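Local atomic coordinates of putative glutathione S-transferase (Sinorhizobium meliloti, PDB entry 4MDC), a protein that probably acts as a homodimeric glutathione transferase, joining glutathione to electrophilic substrates. Residues W123-L136 against S163-L177. Sequence-based numbering, arbitrary orientation.
Sequences WFLQKMEADVTRPL and SRSNIRQHMKYLSWL
Two similar torsions bring His170 and Asp131 together: each CG stands beside its own backbone N, opposite the carbonyl carbon (chi1 -71° in His170), which turns the imidazole toward helix 123-136 with NE2 facing the Asp131 carboxylate. NE2 of His170 donates to OD2 of Asp131 at 2.8 Å, nearly straight at 165° and in the ring plane, and lands on the anti lone pair of OD2. The syn lone pair of the same oxygen takes the salt bridge from Lys127 NZ, one helical turn back, at 3.2 Å. At the other ring nitrogen, Trp123 NE1 comes in at the ring edge and makes a weak, bent bond to His170 ND1 (3.1 Å). This pattern is consistent with a neutral ring protonated on NE2, and the lysine nearby would probably disfavour a second proton.

The CG methylene of Met128 lies over one imidazole face as a CH-pi contact, 3.8 Å from the centroid. Cutting His170 back to an alanine is likely to leave OD2 of Asp131 without its donor from the other helix and to open a gap beside Met128 and Trp123. The indole has Tyr173 CD2 over one face, 3.4 Å from Trp123 CE2, with the six-membered rings turned 44° apart, and Lys127 CD over the other.

Toward the start of 163-177, Asn166 ND2 donates to the backbone O of Asp131 at 3.0 Å, and Val132 CG1 packs on Ile167 CG1. Beyond the pair, Phe124 and Met128 rest on helix 191-205, and Trp123 and Tyr173 touch Ala69 and Pro68 of the second subunit. Between 123-136 and 167-177, His170 is a knob set among Trp123, Lys127, Met128 and Asp131, in the all-helical C-terminal domain of the glutathione S-transferase fold.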
ATOM      1  N   TRP B 123       1.375  -8.332  -1.136  1.00 14.35           N
ATOM      2  CA  TRP B 123       2.620  -8.945  -1.576  1.00 14.10           C
ATOM      3  C   TRP B 123       2.782  -8.696  -3.086  1.00 13.62           C
ATOM      4  O   TRP B 123       3.811  -8.200  -3.549  1.00 13.97           O
ATOM      5  CB  TRP B 123       2.659 -10.453  -1.271  1.00 14.19           C
ATOM      6  CG  TRP B 123       3.976 -11.057  -1.662  1.00 14.94           C
ATOM      7  CD1 TRP B 123       4.338 -11.454  -2.936  1.00 14.76           C
ATOM      8  CD2 TRP B 123       5.155 -11.230  -0.862  1.00 15.59           C
ATOM      9  NE1 TRP B 123       5.610 -11.895  -2.938  1.00 15.04           N
ATOM     10  CE2 TRP B 123       6.130 -11.830  -1.673  1.00 16.19           C
ATOM     11  CE3 TRP B 123       5.435 -11.061   0.512  1.00 16.82           C
ATOM     12  CZ2 TRP B 123       7.432 -12.139  -1.227  1.00 16.94           C
ATOM     13  CZ3 TRP B 123       6.729 -11.398   0.953  1.00 17.37           C
ATOM     14  CH2 TRP B 123       7.707 -11.922   0.092  1.00 18.03           C
ATOM     15  N   PHE B 124       1.778  -9.089  -3.813  1.00 14.01           N
ATOM     16  CA  PHE B 124       1.869  -9.022  -5.299  1.00 14.22           C
ATOM     17  C   PHE B 124       1.707  -7.609  -5.839  1.00 15.77           C
ATOM     18  O   PHE B 124       2.395  -7.241  -6.829  1.00 15.69           O
ATOM     19  CB  PHE B 124       0.965 -10.065  -5.925  1.00 14.77           C
ATOM     20  CG  PHE B 124       1.444 -11.444  -5.706  1.00 15.28           C
ATOM     21  CD1 PHE B 124       2.505 -11.965  -6.465  1.00 14.72           C
ATOM     22  CD2 PHE B 124       0.952 -12.188  -4.650  1.00 14.84           C
ATOM     23  CE1 PHE B 124       3.031 -13.208  -6.154  1.00 15.69           C
ATOM     24  CE2 PHE B 124       1.426 -13.442  -4.396  1.00 15.94           C
ATOM     25  CZ  PHE B 124       2.452 -13.969  -5.133  1.00 15.84           C
ATOM     26  N   LEU B 125       0.863  -6.785  -5.237  1.00 14.97           N
ATOM     27  CA  LEU B 125       0.618  -5.449  -5.784  1.00 16.15           C
ATOM     28  C   LEU B 125       1.431  -4.306  -5.187  1.00 17.90           C
ATOM     29  O   LEU B 125       1.511  -3.208  -5.797  1.00 20.02           O
ATOM     30  CB  LEU B 125      -0.868  -5.098  -5.671  1.00 15.88           C
ATOM     31  CG  LEU B 125      -1.766  -6.061  -6.465  1.00 16.53           C
ATOM     32  CD1 LEU B 125      -3.187  -5.640  -6.298  1.00 17.18           C
ATOM     33  CD2 LEU B 125      -1.423  -6.218  -7.958  1.00 17.44           C
ATOM     34  N   GLN B 126       2.129  -4.582  -4.089  1.00 16.07           N
ATOM     35  CA  GLN B 126       3.043  -3.628  -3.536  1.00 16.85           C
ATOM     36  C   GLN B 126       4.482  -4.131  -3.525  1.00 17.28           C
ATOM     37  O   GLN B 126       5.358  -3.419  -4.005  1.00 17.16           O
ATOM     38  CB  GLN B 126       2.618  -3.236  -2.090  1.00 17.71           C
ATOM     39  CG  GLN B 126       1.239  -2.645  -2.081  1.00 20.52           C
ATOM     40  CD  GLN B 126       0.772  -2.265  -0.652  1.00 26.73           C
ATOM     41  OE1 GLN B 126       1.522  -2.311   0.334  1.00 29.49           O
ATOM     42  NE2 GLN B 126      -0.478  -1.881  -0.573  1.00 28.92           N
ATOM     43  N   LYS B 127       4.756  -5.261  -2.854  1.00 18.08           N
ATOM     44  CA  LYS B 127       6.143  -5.732  -2.775  1.00 18.28           C
ATOM     45  C   LYS B 127       6.707  -6.112  -4.156  1.00 17.97           C
ATOM     46  O   LYS B 127       7.730  -5.579  -4.581  1.00 18.60           O
ATOM     47  CB  LYS B 127       6.307  -6.867  -1.796  1.00 18.30           C
ATOM     48  CG  LYS B 127       7.779  -7.236  -1.601  1.00 19.28           C
ATOM     49  CD  LYS B 127       8.001  -8.254  -0.513  1.00 20.41           C
ATOM     50  CE  LYS B 127       9.366  -8.855  -0.499  1.00 22.09           C
ATOM     51  NZ  LYS B 127      10.477  -7.891  -0.578  1.00 23.06           N
HETATM   52  N   MSE B 128       6.080  -7.064  -4.843  1.00 17.51           N
HETATM   53  CA  MSE B 128       6.535  -7.475  -6.175  1.00 18.01           C
HETATM   54  C   MSE B 128       6.501  -6.289  -7.123  1.00 17.82           C
HETATM   55  O   MSE B 128       7.334  -6.168  -8.046  1.00 17.69           O
HETATM   56  CB  MSE B 128       5.723  -8.624  -6.765  1.00 18.08           C
HETATM   57  CG  MSE B 128       6.452  -9.254  -7.976  1.00 19.45           C
HETATM   58 SE   MSE B 128       5.359 -10.729  -8.697  1.00 20.83          SE
HETATM   59  CE  MSE B 128       6.635 -11.218 -10.117  1.00 21.97           C
ATOM     60  N   GLU B 129       5.543  -5.405  -6.923  1.00 17.49           N
ATOM     61  CA  GLU B 129       5.430  -4.230  -7.817  1.00 18.10           C
ATOM     62  C   GLU B 129       6.670  -3.305  -7.707  1.00 17.82           C
ATOM     63  O   GLU B 129       7.250  -2.881  -8.692  1.00 16.95           O
ATOM     64  CB  GLU B 129       4.147  -3.511  -7.445  1.00 18.48           C
ATOM     65  CG  GLU B 129       3.864  -2.259  -8.213  1.00 20.58           C
ATOM     66  CD  GLU B 129       3.297  -2.533  -9.622  1.00 22.62           C
ATOM     67  OE1 GLU B 129       3.079  -3.724  -9.992  1.00 25.24           O
ATOM     68  OE2 GLU B 129       3.032  -1.532 -10.351  1.00 26.73           O
ATOM     69  N   ALA B 130       7.120  -3.101  -6.476  1.00 16.67           N
ATOM     70  CA  ALA B 130       8.320  -2.285  -6.229  1.00 17.44           C
ATOM     71  C   ALA B 130       9.602  -2.986  -6.602  1.00 18.40           C
ATOM     72  O   ALA B 130      10.518  -2.353  -7.193  1.00 19.75           O
ATOM     73  CB  ALA B 130       8.402  -1.854  -4.764  1.00 17.07           C
ATOM     74  N   ASP B 131       9.668  -4.289  -6.321  1.00 17.68           N
ATOM     75  CA  ASP B 131      10.909  -5.054  -6.502  1.00 18.88           C
ATOM     76  C   ASP B 131      11.134  -5.338  -7.975  1.00 18.95           C
ATOM     77  O   ASP B 131      12.246  -5.419  -8.438  1.00 20.89           O
ATOM     78  CB  ASP B 131      10.827  -6.441  -5.853  1.00 18.59           C
ATOM     79  CG  ASP B 131      10.932  -6.408  -4.342  1.00 20.34           C
ATOM     80  OD1 ASP B 131      11.260  -5.335  -3.804  1.00 21.41           O
ATOM     81  OD2 ASP B 131      10.669  -7.473  -3.737  1.00 20.08           O
ATOM     82  N   VAL B 132      10.046  -5.497  -8.704  1.00 17.83           N
ATOM     83  CA  VAL B 132      10.118  -5.981 -10.101  1.00 17.52           C
ATOM     84  C   VAL B 132       9.280  -5.156 -11.110  1.00 18.90           C
ATOM     85  O   VAL B 132       9.820  -4.543 -12.045  1.00 18.29           O
ATOM     86  CB  VAL B 132       9.621  -7.428 -10.215  1.00 18.18           C
ATOM     87  CG1 VAL B 132       9.660  -7.904 -11.692  1.00 18.30           C
ATOM     88  CG2 VAL B 132      10.452  -8.378  -9.374  1.00 18.81           C
ATOM     89  N   THR B 133       7.960  -5.148 -10.936  1.00 18.84           N
ATOM     90  CA  THR B 133       7.094  -4.868 -12.060  1.00 19.69           C
ATOM     91  C   THR B 133       7.098  -3.412 -12.451  1.00 20.55           C
ATOM     92  O   THR B 133       7.202  -3.060 -13.645  1.00 18.45           O
ATOM     93  CB  THR B 133       5.667  -5.362 -11.759  1.00 21.23           C
ATOM     94  OG1 THR B 133       5.704  -6.660 -11.139  1.00 22.92           O
ATOM     95  CG2 THR B 133       4.909  -5.530 -13.054  1.00 21.16           C
ATOM     96  N   ARG B 134       6.958  -2.517 -11.485  1.00 20.08           N
ATOM     97  CA  ARG B 134       6.957  -1.080 -11.813  1.00 22.02           C
ATOM     98  C   ARG B 134       8.256  -0.586 -12.519  1.00 23.62           C
ATOM     99  O   ARG B 134       8.186   0.009 -13.626  1.00 23.25           O
ATOM    100  CB  ARG B 134       6.656  -0.243 -10.554  1.00 24.54           C
ATOM    101  CG  ARG B 134       6.794   1.247 -10.796  1.00 29.26           C
ATOM    102  CD  ARG B 134       6.235   2.097  -9.666  1.00 34.21           C
ATOM    103  NE  ARG B 134       6.958   1.942  -8.385  1.00 38.18           N
ATOM    104  CZ  ARG B 134       6.487   1.380  -7.254  1.00 40.74           C
ATOM    105  NH1 ARG B 134       7.281   1.350  -6.190  1.00 42.08           N
ATOM    106  NH2 ARG B 134       5.281   0.824  -7.166  1.00 37.94           N
ATOM    107  N   PRO B 135       9.439  -0.879 -11.953  1.00 23.55           N
ATOM    108  CA  PRO B 135      10.632  -0.445 -12.694  1.00 24.93           C
ATOM    109  C   PRO B 135      10.840  -1.110 -14.078  1.00 23.30           C
ATOM    110  O   PRO B 135      11.317  -0.473 -15.023  1.00 24.50           O
ATOM    111  CB  PRO B 135      11.798  -0.795 -11.757  1.00 26.33           C
ATOM    112  CG  PRO B 135      11.236  -1.674 -10.668  1.00 26.40           C
ATOM    113  CD  PRO B 135       9.748  -1.428 -10.603  1.00 24.42           C
ATOM    114  N   LEU B 136      10.447  -2.365 -14.201  0.50 22.19           N
ATOM    115  CA  LEU B 136      10.625  -3.081 -15.453  0.50 22.30           C
ATOM    116  C   LEU B 136       9.701  -2.535 -16.525  0.50 22.81           C
ATOM    117  O   LEU B 136      10.122  -2.295 -17.682  0.50 23.15           O
ATOM    118  CB  LEU B 136      10.346  -4.553 -15.229  0.50 21.38           C
ATOM    119  CG  LEU B 136      10.770  -5.463 -16.360  0.50 20.61           C
ATOM    120  CD1 LEU B 136      11.307  -6.733 -15.774  0.50 19.81           C
ATOM    121  CD2 LEU B 136       9.558  -5.743 -17.249  0.50 20.02           C
ATOM    122  N   SER B 163      15.777  -5.400 -11.555  1.00 24.14           N
ATOM    123  CA  SER B 163      14.392  -5.852 -11.530  1.00 24.03           C
ATOM    124  C   SER B 163      14.259  -7.314 -11.909  1.00 23.67           C
ATOM    125  O   SER B 163      13.575  -8.077 -11.262  1.00 22.94           O
ATOM    126  CB  SER B 163      13.556  -5.055 -12.501  1.00 24.59           C
ATOM    127  OG  SER B 163      13.675  -3.707 -12.231  1.00 29.36           O
ATOM    128  N   ARG B 164      14.941  -7.705 -12.979  1.00 24.30           N
ATOM    129  CA  ARG B 164      14.976  -9.108 -13.392  1.00 24.83           C
ATOM    130  C   ARG B 164      15.542 -10.035 -12.330  1.00 25.62           C
ATOM    131  O   ARG B 164      15.050 -11.157 -12.177  1.00 25.19           O
ATOM    132  CB  ARG B 164      15.747  -9.287 -14.702  1.00 25.33           C
ATOM    133  CG  ARG B 164      14.938  -8.765 -15.877  1.00 23.92           C
ATOM    134  CD  ARG B 164      15.721  -8.633 -17.162  1.00 26.48           C
ATOM    135  NE  ARG B 164      14.787  -8.289 -18.225  1.00 25.55           N
ATOM    136  CZ  ARG B 164      15.125  -7.760 -19.383  1.00 26.73           C
ATOM    137  NH1 ARG B 164      16.402  -7.474 -19.647  1.00 27.69           N
ATOM    138  NH2 ARG B 164      14.176  -7.539 -20.265  1.00 26.17           N
ATOM    139  N   SER B 165      16.614  -9.628 -11.663  1.00 26.25           N
ATOM    140  CA  SER B 165      17.219 -10.480 -10.639  1.00 28.76           C
ATOM    141  C   SER B 165      16.247 -10.724  -9.470  1.00 27.07           C
ATOM    142  O   SER B 165      16.443 -11.674  -8.702  1.00 28.31           O
ATOM    143  CB  SER B 165      18.519  -9.873 -10.086  1.00 30.56           C
ATOM    144  OG  SER B 165      18.236  -8.804  -9.175  1.00 31.52           O
ATOM    145  N   ASN B 166      15.226  -9.877  -9.316  1.00 24.32           N
ATOM    146  CA  ASN B 166      14.269 -10.036  -8.200  1.00 21.25           C
ATOM    147  C   ASN B 166      13.076 -10.950  -8.526  1.00 19.88           C
ATOM    148  O   ASN B 166      12.267 -11.277  -7.644  1.00 19.64           O
ATOM    149  CB  ASN B 166      13.749  -8.672  -7.763  1.00 21.99           C
ATOM    150  CG  ASN B 166      14.795  -7.859  -7.004  1.00 23.76           C
ATOM    151  OD1 ASN B 166      15.669  -8.407  -6.379  1.00 25.59           O
ATOM    152  ND2 ASN B 166      14.721  -6.543  -7.107  1.00 25.38           N
ATOM    153  N   ILE B 167      12.942 -11.328  -9.798  1.00 19.94           N
ATOM    154  CA  ILE B 167      11.816 -12.109 -10.251  1.00 19.54           C
ATOM    155  C   ILE B 167      11.798 -13.474  -9.614  1.00 18.12           C
ATOM    156  O   ILE B 167      10.740 -13.928  -9.170  1.00 17.55           O
ATOM    157  CB  ILE B 167      11.789 -12.239 -11.765  1.00 20.92           C
ATOM    158  CG1 ILE B 167      11.413 -10.922 -12.380  1.00 22.65           C
ATOM    159  CG2 ILE B 167      10.783 -13.299 -12.237  1.00 21.55           C
ATOM    160  CD1 ILE B 167      11.628 -10.876 -13.869  1.00 22.84           C
ATOM    161  N   ARG B 168      12.938 -14.133  -9.545  1.00 18.80           N
ATOM    162  CA  ARG B 168      12.926 -15.510  -9.121  1.00 19.53           C
ATOM    163  C   ARG B 168      12.380 -15.696  -7.685  1.00 20.39           C
ATOM    164  O   ARG B 168      11.614 -16.614  -7.427  1.00 17.14           O
ATOM    165  CB  ARG B 168      14.282 -16.137  -9.243  1.00 22.02           C
ATOM    166  CG  ARG B 168      14.183 -17.641  -8.991  1.00 24.10           C
ATOM    167  CD  ARG B 168      15.499 -18.308  -9.262  1.00 27.40           C
ATOM    168  NE  ARG B 168      15.372 -19.731  -9.581  1.00 27.89           N
ATOM    169  CZ  ARG B 168      15.969 -20.710  -8.906  1.00 31.63           C
ATOM    170  NH1 ARG B 168      16.699 -20.429  -7.825  1.00 33.77           N
ATOM    171  NH2 ARG B 168      15.835 -21.989  -9.301  1.00 29.96           N
ATOM    172  N   GLN B 169      12.776 -14.809  -6.800  1.00 21.17           N
ATOM    173  CA  GLN B 169      12.290 -14.908  -5.424  1.00 23.59           C
ATOM    174  C   GLN B 169      10.753 -14.888  -5.350  1.00 20.22           C
ATOM    175  O   GLN B 169      10.155 -15.659  -4.615  1.00 19.60           O
ATOM    176  CB  GLN B 169      12.874 -13.742  -4.614  1.00 29.27           C
ATOM    177  CG  GLN B 169      12.234 -13.565  -3.250  1.00 36.31           C
ATOM    178  CD  GLN B 169      12.367 -12.155  -2.602  1.00 41.57           C
ATOM    179  OE1 GLN B 169      13.044 -11.250  -3.106  1.00 42.81           O
ATOM    180  NE2 GLN B 169      11.699 -11.993  -1.458  1.00 45.52           N
ATOM    181  N   HIS B 170      10.150 -13.987  -6.118  1.00 18.40           N
ATOM    182  CA  HIS B 170       8.710 -13.878  -6.243  1.00 17.77           C
ATOM    183  C   HIS B 170       8.021 -15.067  -6.870  1.00 17.88           C
ATOM    184  O   HIS B 170       7.046 -15.541  -6.334  1.00 18.27           O
ATOM    185  CB  HIS B 170       8.351 -12.552  -6.953  1.00 17.89           C
ATOM    186  CG  HIS B 170       8.601 -11.387  -6.075  1.00 17.82           C
ATOM    187  ND1 HIS B 170       7.796 -11.144  -4.991  1.00 18.43           N
ATOM    188  CD2 HIS B 170       9.625 -10.500  -5.994  1.00 17.55           C
ATOM    189  CE1 HIS B 170       8.249 -10.090  -4.349  1.00 18.16           C
ATOM    190  NE2 HIS B 170       9.352  -9.684  -4.936  1.00 19.43           N
HETATM  191  N   MSE B 171       8.582 -15.594  -7.950  1.00 17.31           N
HETATM  192  CA  MSE B 171       8.084 -16.813  -8.580  1.00 17.10           C
HETATM  193  C   MSE B 171       8.211 -17.999  -7.653  1.00 16.17           C
HETATM  194  O   MSE B 171       7.343 -18.866  -7.631  1.00 15.32           O
HETATM  195  CB  MSE B 171       8.819 -17.083  -9.905  1.00 18.32           C
HETATM  196  CG  MSE B 171       8.579 -15.985 -10.908  1.00 19.02           C
HETATM  197 SE   MSE B 171       6.692 -15.587 -11.337  1.00 21.56          SE
HETATM  198  CE  MSE B 171       6.269 -17.475 -11.917  1.00 22.16           C
ATOM    199  N   LYS B 172       9.304 -18.089  -6.901  1.00 16.64           N
ATOM    200  CA  LYS B 172       9.506 -19.178  -5.976  1.00 17.57           C
ATOM    201  C   LYS B 172       8.516 -19.107  -4.787  1.00 17.24           C
ATOM    202  O   LYS B 172       8.032 -20.137  -4.322  1.00 17.54           O
ATOM    203  CB  LYS B 172      10.937 -19.254  -5.491  1.00 18.43           C
ATOM    204  CG  LYS B 172      11.866 -19.786  -6.585  1.00 18.98           C
ATOM    205  CD  LYS B 172      11.787 -21.312  -6.616  1.00 19.52           C
ATOM    206  CE  LYS B 172      12.433 -21.889  -7.852  1.00 19.42           C
ATOM    207  NZ  LYS B 172      12.333 -23.366  -7.879  1.00 19.34           N
ATOM    208  N   TYR B 173       8.181 -17.901  -4.377  1.00 16.81           N
ATOM    209  CA  TYR B 173       7.217 -17.731  -3.265  1.00 17.12           C
ATOM    210  C   TYR B 173       5.858 -18.165  -3.764  1.00 16.99           C
ATOM    211  O   TYR B 173       5.118 -18.896  -3.114  1.00 15.90           O
ATOM    212  CB  TYR B 173       7.176 -16.287  -2.779  1.00 17.52           C
ATOM    213  CG  TYR B 173       6.292 -16.100  -1.531  1.00 17.89           C
ATOM    214  CD1 TYR B 173       6.438 -16.932  -0.441  1.00 19.56           C
ATOM    215  CD2 TYR B 173       5.327 -15.123  -1.484  1.00 17.35           C
ATOM    216  CE1 TYR B 173       5.661 -16.738   0.729  1.00 19.98           C
ATOM    217  CE2 TYR B 173       4.575 -14.930  -0.337  1.00 18.97           C
ATOM    218  CZ  TYR B 173       4.725 -15.731   0.737  1.00 19.31           C
ATOM    219  OH  TYR B 173       3.893 -15.518   1.835  1.00 20.96           O
ATOM    220  N   LEU B 174       5.529 -17.720  -4.971  1.00 15.09           N
ATOM    221  CA  LEU B 174       4.285 -18.136  -5.611  1.00 16.27           C
ATOM    222  C   LEU B 174       4.165 -19.662  -5.805  1.00 16.49           C
ATOM    223  O   LEU B 174       3.123 -20.233  -5.568  1.00 15.50           O
ATOM    224  CB  LEU B 174       4.152 -17.449  -6.975  1.00 14.48           C
ATOM    225  CG  LEU B 174       2.964 -17.771  -7.833  1.00 15.47           C
ATOM    226  CD1 LEU B 174       1.655 -17.404  -7.148  1.00 15.28           C
ATOM    227  CD2 LEU B 174       3.052 -17.036  -9.136  1.00 15.54           C
ATOM    228  N   SER B 175       5.232 -20.277  -6.321  1.00 16.59           N
ATOM    229  CA  SER B 175       5.294 -21.754  -6.414  1.00 17.41           C
ATOM    230  C   SER B 175       5.064 -22.395  -5.044  1.00 17.98           C
ATOM    231  O   SER B 175       4.376 -23.416  -4.947  1.00 18.57           O
ATOM    232  CB  SER B 175       6.615 -22.214  -6.983  1.00 17.45           C
ATOM    233  OG  SER B 175       6.659 -21.906  -8.391  1.00 16.79           O
ATOM    234  N   TRP B 176       5.671 -21.825  -4.028  1.00 18.57           N
ATOM    235  CA  TRP B 176       5.522 -22.394  -2.685  1.00 19.41           C
ATOM    236  C   TRP B 176       4.059 -22.316  -2.222  1.00 19.25           C
ATOM    237  O   TRP B 176       3.502 -23.326  -1.697  1.00 21.38           O
ATOM    238  CB  TRP B 176       6.437 -21.750  -1.665  1.00 22.86           C
ATOM    239  CG  TRP B 176       6.213 -22.337  -0.294  1.00 26.57           C
ATOM    240  CD1 TRP B 176       6.629 -23.579   0.163  1.00 30.24           C
ATOM    241  CD2 TRP B 176       5.487 -21.743   0.801  1.00 30.60           C
ATOM    242  NE1 TRP B 176       6.191 -23.762   1.456  1.00 33.43           N
ATOM    243  CE2 TRP B 176       5.476 -22.671   1.855  1.00 31.45           C
ATOM    244  CE3 TRP B 176       4.822 -20.550   0.966  1.00 32.55           C
ATOM    245  CZ2 TRP B 176       4.858 -22.408   3.090  1.00 39.18           C
ATOM    246  CZ3 TRP B 176       4.200 -20.278   2.209  1.00 38.21           C
ATOM    247  CH2 TRP B 176       4.236 -21.202   3.253  1.00 37.34           C
ATOM    248  N   LEU B 177       3.453 -21.157  -2.385  1.00 18.17           N
ATOM    249  CA  LEU B 177       2.052 -20.941  -2.017  1.00 18.86           C
ATOM    250  C   LEU B 177       1.151 -21.889  -2.794  1.00 19.42           C
ATOM    251  O   LEU B 177       0.302 -22.564  -2.229  1.00 19.70           O
ATOM    252  CB  LEU B 177       1.625 -19.501  -2.239  1.00 18.16           C
ATOM    253  CG  LEU B 177       2.258 -18.419  -1.362  1.00 18.46           C
ATOM    254  CD1 LEU B 177       2.034 -17.045  -1.947  1.00 18.86           C
ATOM    255  CD2 LEU B 177       1.679 -18.486   0.064  1.00 20.13           C
TER
HETATM  256  O   HOH W   1      12.823  -9.762  -0.291  1.00 43.45           O
HETATM  257  O   HOH W   2      14.276  -3.284  -8.919  1.00 37.76           O